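Local coordinates for protein dipeptide Epimerase (Enterococcus faecalis V583, PDB 3JZU) that belongs to the mandelate racemase/muconate lactonizing enzyme family of the enolase superfamily, enzymes built from a capping N-terminal domain and a modified TIM-barrel domain, at residues 288-293 and 315-320; 130-135 and 157-162; 259-264 and 284-289. All coordinates share one frame; numbering follows the deposited sequence.

Interaction 1 (288-293 and 315-320); sequences CMIGCM and TRADLD. With LEU (leucine), chain I; TYR (tyrosine), chain J.
A backbone hydrogen bond from Ile290 N to Arg316 O (3.0 Å) joins the two strands, and Asp318 N returns one to Ile290 O at 2.8 Å. A weaker one from Thr315 N to Cys288 O begins this parallel ladder.

Apolar contacts line both faces. On one, Met289 crosses Arg316 at about a right angle, its CG 3.5 Å from Arg316 CB. The bend at chi3 (91°) turns CE onto Asp318 CB; a long unbranched chain can run past Arg316 and reach Asp318 just beyond the strand. On the other face, CG2 of Ile290 meets Ala317 CB at 3.6 Å, the small methyl leaving room for the branched chain, and also touches Leu319 CD1.

These are the seventh and eighth parallel strands of the modified TIM barrel, linked by helix 298-310 as a right-handed beta-alpha-beta crossover, and their C-terminal ends open onto the ligand site.

There the ligand leucine, peptide-linked to tyrosine, has its N gripped by Asp318 OD2 (2.6 Å), also salt-bridged to Lys159, and by Asp320 OD1 (2.8 Å), whose OD2 accepts from Thr134 N. Cys292 O accepts from the tyrosine's peptide N. One water bridges Cys292 N, Asp318 OD2 and tyrosine O. Another, in the guanidinium plane of Arg316, accepts from NH1 and donates to Thr315 OG1, itself bonded to Glu287, and weakly to Cys288 O; Arg316 NE salt-bridges Glu212.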
loop_
_atom_site.group_PDB
_atom_site.type_symbol
_atom_site.label_atom_id
_atom_site.label_comp_id
_atom_site.label_asym_id
_atom_site.label_seq_id
_atom_site.Cartn_x
_atom_site.Cartn_y
_atom_site.Cartn_z
ATOM N N CYS A 288 -1.486 -1.173 12.147
ATOM C CA CYS A 288 -1.590 -0.815 10.731
ATOM C C CYS A 288 -0.970 -1.858 9.814
ATOM O O CYS A 288 -0.044 -2.559 10.197
ATOM C CB CYS A 288 -0.876 0.513 10.455
ATOM S SG CYS A 288 -1.601 1.981 11.248
ATOM N N MET A 289 -1.499 -1.950 8.598
ATOM C CA MET A 289 -0.955 -2.846 7.590
ATOM C C MET A 289 -0.502 -1.930 6.463
ATOM O O MET A 289 -1.213 -0.996 6.093
ATOM C CB MET A 289 -2.007 -3.805 7.039
ATOM C CG MET A 289 -1.485 -4.633 5.856
ATOM S SD MET A 289 -2.644 -5.904 5.284
ATOM C CE MET A 289 -3.556 -5.050 4.045
ATOM N N ILE A 290 0.679 -2.189 5.926
ATOM C CA ILE A 290 1.195 -1.383 4.828
ATOM C C ILE A 290 0.654 -2.050 3.562
ATOM O O ILE A 290 0.699 -3.280 3.434
ATOM C CB ILE A 290 2.755 -1.370 4.843
ATOM C CG1 ILE A 290 3.293 -0.372 3.808
ATOM C CG2 ILE A 290 3.307 -2.771 4.578
ATOM C CD1 ILE A 290 2.976 1.068 4.129
ATOM N N GLY A 291 0.106 -1.253 2.649
ATOM C CA GLY A 291 -0.440 -1.805 1.423
ATOM C C GLY A 291 0.130 -1.152 0.179
ATOM O O GLY A 291 1.130 -0.444 0.255
ATOM N N CYS A 292 -0.506 -1.381 -0.968
ATOM C CA CYS A 292 -0.013 -0.802 -2.218
ATOM C C CYS A 292 -1.034 -0.815 -3.344
ATOM O O CYS A 292 -2.049 -1.526 -3.297
ATOM C CB CYS A 292 1.225 -1.564 -2.693
ATOM S SG CYS A 292 0.885 -3.291 -3.139
ATOM N N MET A 293 -0.741 -0.016 -4.363
ATOM C CA MET A 293 -1.565 0.062 -5.559
ATOM C C MET A 293 -0.931 -0.940 -6.524
ATOM O O MET A 293 0.263 -1.203 -6.429
ATOM C CB MET A 293 -1.487 1.465 -6.165
ATOM C CG MET A 293 -1.971 2.563 -5.234
ATOM S SD MET A 293 -3.684 2.296 -4.751
ATOM C CE MET A 293 -4.073 3.909 -4.007
ATOM N N THR A 315 2.262 -3.887 11.684
ATOM C CA THR A 315 2.395 -5.319 11.910
ATOM C C THR A 315 2.043 -6.242 10.766
ATOM O O THR A 315 2.337 -7.428 10.826
ATOM C CB THR A 315 1.541 -5.728 13.113
ATOM O OG1 THR A 315 0.164 -5.470 12.816
ATOM C CG2 THR A 315 1.939 -4.919 14.345
ATOM N N ARG A 316 1.405 -5.714 9.733
ATOM C CA ARG A 316 1.026 -6.532 8.597
ATOM C C ARG A 316 1.521 -5.891 7.316
ATOM O O ARG A 316 1.766 -4.684 7.274
ATOM C CB ARG A 316 -0.492 -6.674 8.522
ATOM C CG ARG A 316 -1.124 -7.482 9.651
ATOM C CD ARG A 316 -2.629 -7.575 9.407
ATOM N NE ARG A 316 -3.316 -8.429 10.371
ATOM C CZ ARG A 316 -3.665 -8.055 11.599
ATOM N NH1 ARG A 316 -3.393 -6.830 12.034
ATOM N NH2 ARG A 316 -4.306 -8.908 12.390
ATOM N N ALA A 317 1.667 -6.698 6.271
ATOM C CA ALA A 317 2.112 -6.167 4.992
ATOM C C ALA A 317 1.426 -6.827 3.808
ATOM O O ALA A 317 1.206 -8.037 3.784
ATOM C CB ALA A 317 3.622 -6.313 4.857
ATOM N N ASP A 318 1.095 -6.001 2.822
ATOM C CA ASP A 318 0.466 -6.437 1.587
ATOM C C ASP A 318 1.194 -5.641 0.500
ATOM O O ASP A 318 0.663 -4.663 -0.033
ATOM C CB ASP A 318 -1.035 -6.103 1.610
ATOM C CG ASP A 318 -1.734 -6.414 0.288
ATOM O OD1 ASP A 318 -1.525 -7.514 -0.251
ATOM O OD2 ASP A 318 -2.507 -5.562 -0.207
ATOM N N LEU A 319 2.431 -6.052 0.218
ATOM C CA LEU A 319 3.281 -5.402 -0.783
ATOM C C LEU A 319 3.618 -6.439 -1.849
ATOM O O LEU A 319 4.718 -7.000 -1.869
ATOM C CB LEU A 319 4.560 -4.896 -0.113
ATOM C CG LEU A 319 4.297 -3.963 1.070
ATOM C CD1 LEU A 319 5.601 -3.573 1.766
ATOM C CD2 LEU A 319 3.563 -2.734 0.552
ATOM N N ASP A 320 2.657 -6.659 -2.740
ATOM C CA ASP A 320 2.775 -7.653 -3.792
ATOM C C ASP A 320 2.673 -7.091 -5.210
ATOM O O ASP A 320 2.505 -7.841 -6.162
ATOM C CB ASP A 320 1.701 -8.737 -3.570
ATOM C CG ASP A 320 0.287 -8.161 -3.449
ATOM O OD1 ASP A 320 0.143 -6.927 -3.318
ATOM O OD2 ASP A 320 -0.690 -8.951 -3.471
HETATM N N LEU I . -2.462 -5.918 -2.795
HETATM C CA LEU I . -2.915 -4.913 -3.804
HETATM C C LEU I . -4.281 -4.328 -3.444
HETATM O O LEU I . -5.180 -5.057 -3.016
HETATM C CB LEU I . -3.021 -5.566 -5.190
HETATM C CG LEU I . -1.786 -6.224 -5.808
HETATM C CD1 LEU I . -2.125 -6.762 -7.188
HETATM C CD2 LEU I . -0.660 -5.209 -5.902
HETATM N N TYR J . -4.433 -3.016 -3.628
HETATM C CA TYR J . -5.697 -2.323 -3.366
HETATM C C TYR J . -6.382 -2.751 -2.067
HETATM O O TYR J . -5.665 -2.990 -1.073
HETATM C CB TYR J . -6.660 -2.543 -4.536
HETATM C CG TYR J . -6.144 -2.073 -5.882
HETATM C CD1 TYR J . -6.327 -2.852 -7.023
HETATM C CD2 TYR J . -5.508 -0.838 -6.026
HETATM C CE1 TYR J . -5.891 -2.418 -8.276
HETATM C CE2 TYR J . -5.072 -0.390 -7.280
HETATM C CZ TYR J . -5.268 -1.188 -8.400
HETATM O OH TYR J . -4.857 -0.763 -9.651
HETATM O OXT TYR J . -7.635 -2.826 -2.062
HETATM O O HOH W 1 -1.835 -4.914 11.141
HETATM O O HOH W 2 -2.894 -2.929 -0.030
#

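Interaction 2 (130-135 and 157-162); sequences ITDITL and TLKIKV. With TYR (tyrosine), chain J; LEU (leucine), chain I.
Lys159 runs alongside Thr134 because its CG is trans to its own N (chi1 178°) and the chain stays extended to NZ, which puts CD 3.3 Å from Thr134 OG1. Lys161, the next but one residue of strand 157-161, takes another course: chi1 (-72°) puts its CG tightly against Thr134 CG2 at 3.5 Å, and a bend at chi2 then brings CE and NZ toward the ligand. Threonine suits the place between them: its methyl packs on one lysine, and its hydroxyl lies beside the other and accepts a hydrogen bond from the ligand leucine's N.

The backbones form a parallel ladder. Lys159 N gives an almost straight hydrogen bond to Ile133 O (2.9 Å), Leu135 N bonds to Lys159 O at 2.8 Å, and Lys161 N bonds to Leu135 O. On the opposite face Ile133 and Leu158 lie side by side, CG2 to CD2, with Leu158 and Leu135 packing against Ala147 of helix 140-152. This is the first beta-alpha-beta unit of the barrel, apolar toward the helix and polar toward the interior.

Asp132 lies obliquely across Lys159, but its OD2 forms a salt bridge with Arg187. Lys159 NZ, paired with Asp318 and Glu215, bonds to the tyrosine carboxylate at O (3.0 Å). Lys161 NZ bonds to Asp189, Asn191 and the peptide carbonyl O of leucine (2.9 Å), and lies 2.9 Å from tyrosine OXT. Its approach to leucine O is likely to draw electron density toward that oxygen and so polarise the peptide carbonyl.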
loop_
_atom_site.group_PDB
_atom_site.type_symbol
_atom_site.label_atom_id
_atom_site.label_comp_id
_atom_site.label_asym_id
_atom_site.label_seq_id
_atom_site.Cartn_x
_atom_site.Cartn_y
_atom_site.Cartn_z
ATOM N N ILE A 130 7.513 -9.376 5.960
ATOM C CA ILE A 130 6.904 -10.563 5.383
ATOM C C ILE A 130 5.569 -10.106 4.805
ATOM O O ILE A 130 4.731 -9.567 5.515
ATOM C CB ILE A 130 6.666 -11.658 6.455
ATOM C CG1 ILE A 130 8.010 -12.150 7.007
ATOM C CG2 ILE A 130 5.891 -12.833 5.848
ATOM C CD1 ILE A 130 7.878 -13.253 8.042
ATOM N N THR A 131 5.375 -10.304 3.510
ATOM C CA THR A 131 4.139 -9.871 2.882
ATOM C C THR A 131 3.221 -11.014 2.498
ATOM O O THR A 131 3.652 -12.161 2.341
ATOM C CB THR A 131 4.428 -9.053 1.602
ATOM O OG1 THR A 131 3.192 -8.667 0.983
ATOM C CG2 THR A 131 5.230 -9.886 0.613
ATOM N N ASP A 132 1.942 -10.693 2.350
ATOM C CA ASP A 132 0.969 -11.683 1.921
ATOM C C ASP A 132 0.989 -11.542 0.410
ATOM O O ASP A 132 1.838 -10.839 -0.150
ATOM C CB ASP A 132 -0.441 -11.345 2.440
ATOM C CG ASP A 132 -0.973 -10.003 1.920
ATOM O OD1 ASP A 132 -0.623 -9.601 0.789
ATOM O OD2 ASP A 132 -1.765 -9.349 2.640
ATOM N N ILE A 133 0.073 -12.224 -0.252
ATOM C CA ILE A 133 -0.061 -12.089 -1.688
ATOM C C ILE A 133 -1.556 -12.136 -1.915
ATOM O O ILE A 133 -2.270 -12.938 -1.290
ATOM C CB ILE A 133 0.678 -13.199 -2.487
ATOM C CG1 ILE A 133 0.484 -12.943 -3.986
ATOM C CG2 ILE A 133 0.185 -14.581 -2.082
ATOM C CD1 ILE A 133 1.465 -13.705 -4.866
ATOM N N THR A 134 -2.034 -11.230 -2.760
ATOM C CA THR A 134 -3.453 -11.121 -3.068
ATOM C C THR A 134 -3.875 -11.997 -4.243
ATOM O O THR A 134 -3.148 -12.113 -5.231
ATOM C CB THR A 134 -3.831 -9.653 -3.411
ATOM O OG1 THR A 134 -3.486 -8.800 -2.311
ATOM C CG2 THR A 134 -5.339 -9.526 -3.693
ATOM N N LEU A 135 -5.049 -12.615 -4.111
ATOM C CA LEU A 135 -5.642 -13.443 -5.160
ATOM C C LEU A 135 -6.799 -12.605 -5.710
ATOM O O LEU A 135 -7.655 -12.162 -4.942
ATOM C CB LEU A 135 -6.213 -14.745 -4.584
ATOM C CG LEU A 135 -5.289 -15.728 -3.857
ATOM C CD1 LEU A 135 -6.120 -16.877 -3.292
ATOM C CD2 LEU A 135 -4.245 -16.252 -4.801
ATOM N N THR A 157 0.200 -16.356 4.309
ATOM C CA THR A 157 -0.946 -15.471 4.453
ATOM C C THR A 157 -1.431 -15.063 3.069
ATOM O O THR A 157 -0.661 -14.536 2.268
ATOM C CB THR A 157 -0.605 -14.195 5.237
ATOM O OG1 THR A 157 -0.112 -14.539 6.539
ATOM C CG2 THR A 157 -1.855 -13.338 5.386
ATOM N N LEU A 158 -2.711 -15.303 2.795
ATOM C CA LEU A 158 -3.293 -14.965 1.498
ATOM C C LEU A 158 -4.367 -13.896 1.650
ATOM O O LEU A 158 -5.183 -13.965 2.564
ATOM C CB LEU A 158 -3.932 -16.208 0.869
ATOM C CG LEU A 158 -3.038 -17.449 0.728
ATOM C CD1 LEU A 158 -3.869 -18.630 0.250
ATOM C CD2 LEU A 158 -1.893 -17.167 -0.242
ATOM N N LYS A 159 -4.367 -12.918 0.751
ATOM C CA LYS A 159 -5.380 -11.864 0.777
ATOM C C LYS A 159 -6.379 -12.211 -0.321
ATOM O O LYS A 159 -6.031 -12.238 -1.506
ATOM C CB LYS A 159 -4.743 -10.494 0.515
ATOM C CG LYS A 159 -5.736 -9.342 0.486
ATOM C CD LYS A 159 -5.018 -7.989 0.520
ATOM C CE LYS A 159 -5.999 -6.839 0.368
ATOM N NZ LYS A 159 -5.363 -5.488 0.478
ATOM N N ILE A 160 -7.612 -12.492 0.085
ATOM C CA ILE A 160 -8.677 -12.887 -0.833
ATOM C C ILE A 160 -9.587 -11.739 -1.232
ATOM O O ILE A 160 -10.209 -11.099 -0.384
ATOM C CB ILE A 160 -9.582 -13.970 -0.205
ATOM C CG1 ILE A 160 -8.750 -15.180 0.223
ATOM C CG2 ILE A 160 -10.661 -14.376 -1.192
ATOM C CD1 ILE A 160 -9.578 -16.271 0.939
ATOM N N LYS A 161 -9.665 -11.482 -2.531
ATOM C CA LYS A 161 -10.535 -10.434 -3.022
ATOM C C LYS A 161 -11.928 -11.031 -3.174
ATOM O O LYS A 161 -12.078 -12.161 -3.639
ATOM C CB LYS A 161 -10.029 -9.912 -4.367
ATOM C CG LYS A 161 -8.759 -9.067 -4.249
ATOM C CD LYS A 161 -9.049 -7.732 -3.551
ATOM C CE LYS A 161 -7.768 -6.918 -3.364
ATOM N NZ LYS A 161 -8.024 -5.599 -2.698
ATOM N N VAL A 162 -12.943 -10.283 -2.759
ATOM C CA VAL A 162 -14.325 -10.738 -2.876
ATOM C C VAL A 162 -15.170 -9.527 -3.235
ATOM O O VAL A 162 -14.666 -8.399 -3.239
ATOM C CB VAL A 162 -14.851 -11.332 -1.539
ATOM C CG1 VAL A 162 -14.118 -12.620 -1.194
ATOM C CG2 VAL A 162 -14.670 -10.319 -0.421
HETATM N N TYR J . -4.433 -3.016 -3.628
HETATM C CA TYR J . -5.697 -2.323 -3.366
HETATM C C TYR J . -6.382 -2.751 -2.067
HETATM O O TYR J . -5.665 -2.990 -1.073
HETATM C CB TYR J . -6.660 -2.543 -4.536
HETATM C CG TYR J . -6.144 -2.073 -5.882
HETATM C CD1 TYR J . -6.327 -2.852 -7.023
HETATM C CD2 TYR J . -5.508 -0.838 -6.026
HETATM C CE1 TYR J . -5.891 -2.418 -8.276
HETATM C CE2 TYR J . -5.072 -0.390 -7.280
HETATM C CZ TYR J . -5.268 -1.188 -8.400
HETATM O OH TYR J . -4.857 -0.763 -9.651
HETATM O OXT TYR J . -7.635 -2.826 -2.062
HETATM N N LEU I . -2.462 -5.918 -2.795
HETATM C CA LEU I . -2.915 -4.913 -3.804
HETATM C C LEU I . -4.281 -4.328 -3.444
HETATM O O LEU I . -5.180 -5.057 -3.016
HETATM C CB LEU I . -3.021 -5.566 -5.190
HETATM C CG LEU I . -1.786 -6.224 -5.808
HETATM C CD1 LEU I . -2.125 -6.762 -7.188
HETATM C CD2 LEU I . -0.660 -5.209 -5.902
#

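Interaction 3 (259-264 and 284-289); sequences DVINIK and AGIECM. With TYR (tyrosine), chain J.
Ile263 meets Cys288 through its outer methyl: CD1 lies 3.6 Å from Cys288 CB and equally near SG, so a slim thiol side chain fits beside a longer branched one. Ile261 crosses Ile286 obliquely on the same side of the sheet, CG1 against CG2. Ile286 also rests both CG2 and CD1 against Asp259 O. On the other face, with CG1 trans to the backbone N (chi1 178°), Val260 presses that methyl onto Glu287 O at 3.1 Å. Farther along this face the amide of Asn262 approaches Met289, its ND2 3.4 Å from the terminal CE.

Backbone hydrogen bonds hold these side chains in step. Ile261 N donates to Glu287 O, Met289 N donates to Ile261 O at 3.0 Å, and Ile263 N reaches Met289 O at 2.7 Å. Just before the ladder a water bridges the two segments, donating to Asp259 O and accepting from Glu287 N.

A further shell fixes the polar ends. Lys264 NZ, bent round at chi4 (58°), donates to Asn262 OD1 (2.7 Å) from above the amide plane, forms a salt bridge with Asp240 and makes only a weak hydrogen bond to O of the tyrosine carboxylate. Asn262 ND2 bonds weakly to Glu215, and the nearest atom of the Asn262 side chain is about 4 Å from the magnesium ion. Glu287 OE1 is engaged by Thr315.

Gly285 ends helix 271-283 in a Schellman motif, its positive phi readily adopted by glycine, and turns the chain into strand 287-290. Cys281 of that helix packs on Ile261, Ile286 and Cys288, while Val260 and Asn262 touch Met238 of strand 236-239, the next barrel strand.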
loop_
_atom_site.group_PDB
_atom_site.type_symbol
_atom_site.label_atom_id
_atom_site.label_comp_id
_atom_site.label_asym_id
_atom_site.label_seq_id
_atom_site.Cartn_x
_atom_site.Cartn_y
_atom_site.Cartn_z
ATOM N N ASP A 259 -10.797 -1.737 13.568
ATOM C CA ASP A 259 -9.776 -2.345 14.420
ATOM C C ASP A 259 -8.356 -2.194 13.892
ATOM O O ASP A 259 -7.405 -2.177 14.670
ATOM C CB ASP A 259 -10.063 -3.836 14.595
ATOM C CG ASP A 259 -11.493 -4.104 15.020
ATOM O OD1 ASP A 259 -11.931 -3.513 16.025
ATOM O OD2 ASP A 259 -12.178 -4.903 14.351
ATOM N N VAL A 260 -8.226 -2.090 12.571
ATOM C CA VAL A 260 -6.931 -1.965 11.911
ATOM C C VAL A 260 -7.046 -1.029 10.707
ATOM O O VAL A 260 -8.116 -0.900 10.113
ATOM C CB VAL A 260 -6.445 -3.343 11.405
ATOM C CG1 VAL A 260 -5.110 -3.196 10.679
ATOM C CG2 VAL A 260 -6.314 -4.306 12.577
ATOM N N ILE A 261 -5.949 -0.379 10.344
ATOM C CA ILE A 261 -5.977 0.518 9.195
ATOM C C ILE A 261 -4.895 0.214 8.149
ATOM O O ILE A 261 -3.739 -0.033 8.486
ATOM C CB ILE A 261 -5.868 1.998 9.649
ATOM C CG1 ILE A 261 -7.173 2.415 10.337
ATOM C CG2 ILE A 261 -5.568 2.908 8.449
ATOM C CD1 ILE A 261 -7.214 3.877 10.781
ATOM N N ASN A 262 -5.302 0.243 6.881
ATOM C CA ASN A 262 -4.422 -0.007 5.733
ATOM C C ASN A 262 -3.743 1.296 5.306
ATOM O O ASN A 262 -4.415 2.262 4.942
ATOM C CB ASN A 262 -5.243 -0.560 4.550
ATOM C CG ASN A 262 -4.384 -0.873 3.315
ATOM O OD1 ASN A 262 -3.613 -0.032 2.852
ATOM N ND2 ASN A 262 -4.533 -2.080 2.775
ATOM N N ILE A 263 -2.421 1.324 5.361
ATOM C CA ILE A 263 -1.658 2.505 4.952
ATOM C C ILE A 263 -1.059 2.317 3.552
ATOM O O ILE A 263 -0.456 1.283 3.267
ATOM C CB ILE A 263 -0.472 2.773 5.902
ATOM C CG1 ILE A 263 -0.978 3.146 7.302
ATOM C CG2 ILE A 263 0.387 3.905 5.352
ATOM C CD1 ILE A 263 0.139 3.227 8.333
ATOM N N LYS A 264 -1.227 3.311 2.684
ATOM C CA LYS A 264 -0.638 3.264 1.341
ATOM C C LYS A 264 0.042 4.605 1.096
ATOM O O LYS A 264 -0.567 5.657 1.312
ATOM C CB LYS A 264 -1.696 3.041 0.257
ATOM C CG LYS A 264 -2.260 1.629 0.192
ATOM C CD LYS A 264 -3.200 1.480 -0.986
ATOM C CE LYS A 264 -3.918 0.146 -0.948
ATOM N NZ LYS A 264 -4.673 0.010 0.327
ATOM N N ALA A 284 -3.792 5.105 19.585
ATOM C CA ALA A 284 -5.154 4.629 19.804
ATOM C C ALA A 284 -5.251 3.108 19.918
ATOM O O ALA A 284 -6.341 2.570 20.079
ATOM C CB ALA A 284 -6.067 5.117 18.677
ATOM N N GLY A 285 -4.123 2.413 19.824
ATOM C CA GLY A 285 -4.160 0.963 19.936
ATOM C C GLY A 285 -4.665 0.293 18.673
ATOM O O GLY A 285 -5.220 -0.811 18.703
ATOM N N ILE A 286 -4.479 0.977 17.553
ATOM C CA ILE A 286 -4.894 0.462 16.260
ATOM C C ILE A 286 -3.628 0.085 15.497
ATOM O O ILE A 286 -2.771 0.933 15.257
ATOM C CB ILE A 286 -5.659 1.541 15.445
ATOM C CG1 ILE A 286 -6.935 1.948 16.181
ATOM C CG2 ILE A 286 -6.002 1.019 14.043
ATOM C CD1 ILE A 286 -7.951 0.856 16.286
ATOM N N GLU A 287 -3.487 -1.190 15.157
ATOM C CA GLU A 287 -2.330 -1.637 14.390
ATOM C C GLU A 287 -2.561 -1.263 12.926
ATOM O O GLU A 287 -3.703 -1.061 12.514
ATOM C CB GLU A 287 -2.160 -3.151 14.524
ATOM C CG GLU A 287 -1.483 -3.553 15.822
ATOM C CD GLU A 287 -1.341 -5.051 15.976
ATOM O OE1 GLU A 287 -1.231 -5.756 14.953
ATOM O OE2 GLU A 287 -1.321 -5.520 17.132
ATOM N N CYS A 288 -1.486 -1.173 12.147
ATOM C CA CYS A 288 -1.590 -0.815 10.731
ATOM C C CYS A 288 -0.970 -1.858 9.814
ATOM O O CYS A 288 -0.044 -2.559 10.197
ATOM C CB CYS A 288 -0.876 0.513 10.455
ATOM S SG CYS A 288 -1.601 1.981 11.248
ATOM N N MET A 289 -1.499 -1.950 8.598
ATOM C CA MET A 289 -0.955 -2.846 7.590
ATOM C C MET A 289 -0.502 -1.930 6.463
ATOM O O MET A 289 -1.213 -0.996 6.093
ATOM C CB MET A 289 -2.007 -3.805 7.039
ATOM C CG MET A 289 -1.485 -4.633 5.856
ATOM S SD MET A 289 -2.644 -5.904 5.284
ATOM C CE MET A 289 -3.556 -5.050 4.045
HETATM N N TYR J . -4.433 -3.016 -3.628
HETATM C CA TYR J . -5.697 -2.323 -3.366
HETATM C C TYR J . -6.382 -2.751 -2.067
HETATM O O TYR J . -5.665 -2.990 -1.073
HETATM C CB TYR J . -6.660 -2.543 -4.536
HETATM C CG TYR J . -6.144 -2.073 -5.882
HETATM C CD1 TYR J . -6.327 -2.852 -7.023
HETATM C CD2 TYR J . -5.508 -0.838 -6.026
HETATM C CE1 TYR J . -5.891 -2.418 -8.276
HETATM C CE2 TYR J . -5.072 -0.390 -7.280
HETATM C CZ TYR J . -5.268 -1.188 -8.400
HETATM O OH TYR J . -4.857 -0.763 -9.651
HETATM O OXT TYR J . -7.635 -2.826 -2.062
HETATM O O HOH W 3 -5.309 -3.319 15.900
#

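How the interactions relate
From the N terminus, interaction 2 comes first, closing the loop through helix 140-152 between the first two barrel strands. Interaction 3 then brings strand 287-290 back beside 260-263 after helices 265-268 and 271-283, and interaction 1 closes the next loop through helix 298-310. None nests within another or crosses it: interaction 2 is complete before the others open, and interactions 3 and 1 follow in series, sharing Cys288 and Met289 on the strand between their outer partners. The barrel closes where strand 314-317 meets strand 128-135, through backbone hydrogen bonding of Ala317 with Asp132. Interactions 2 and 3, centres about 17 Å apart, approach across the interior through Lys159 and Met289.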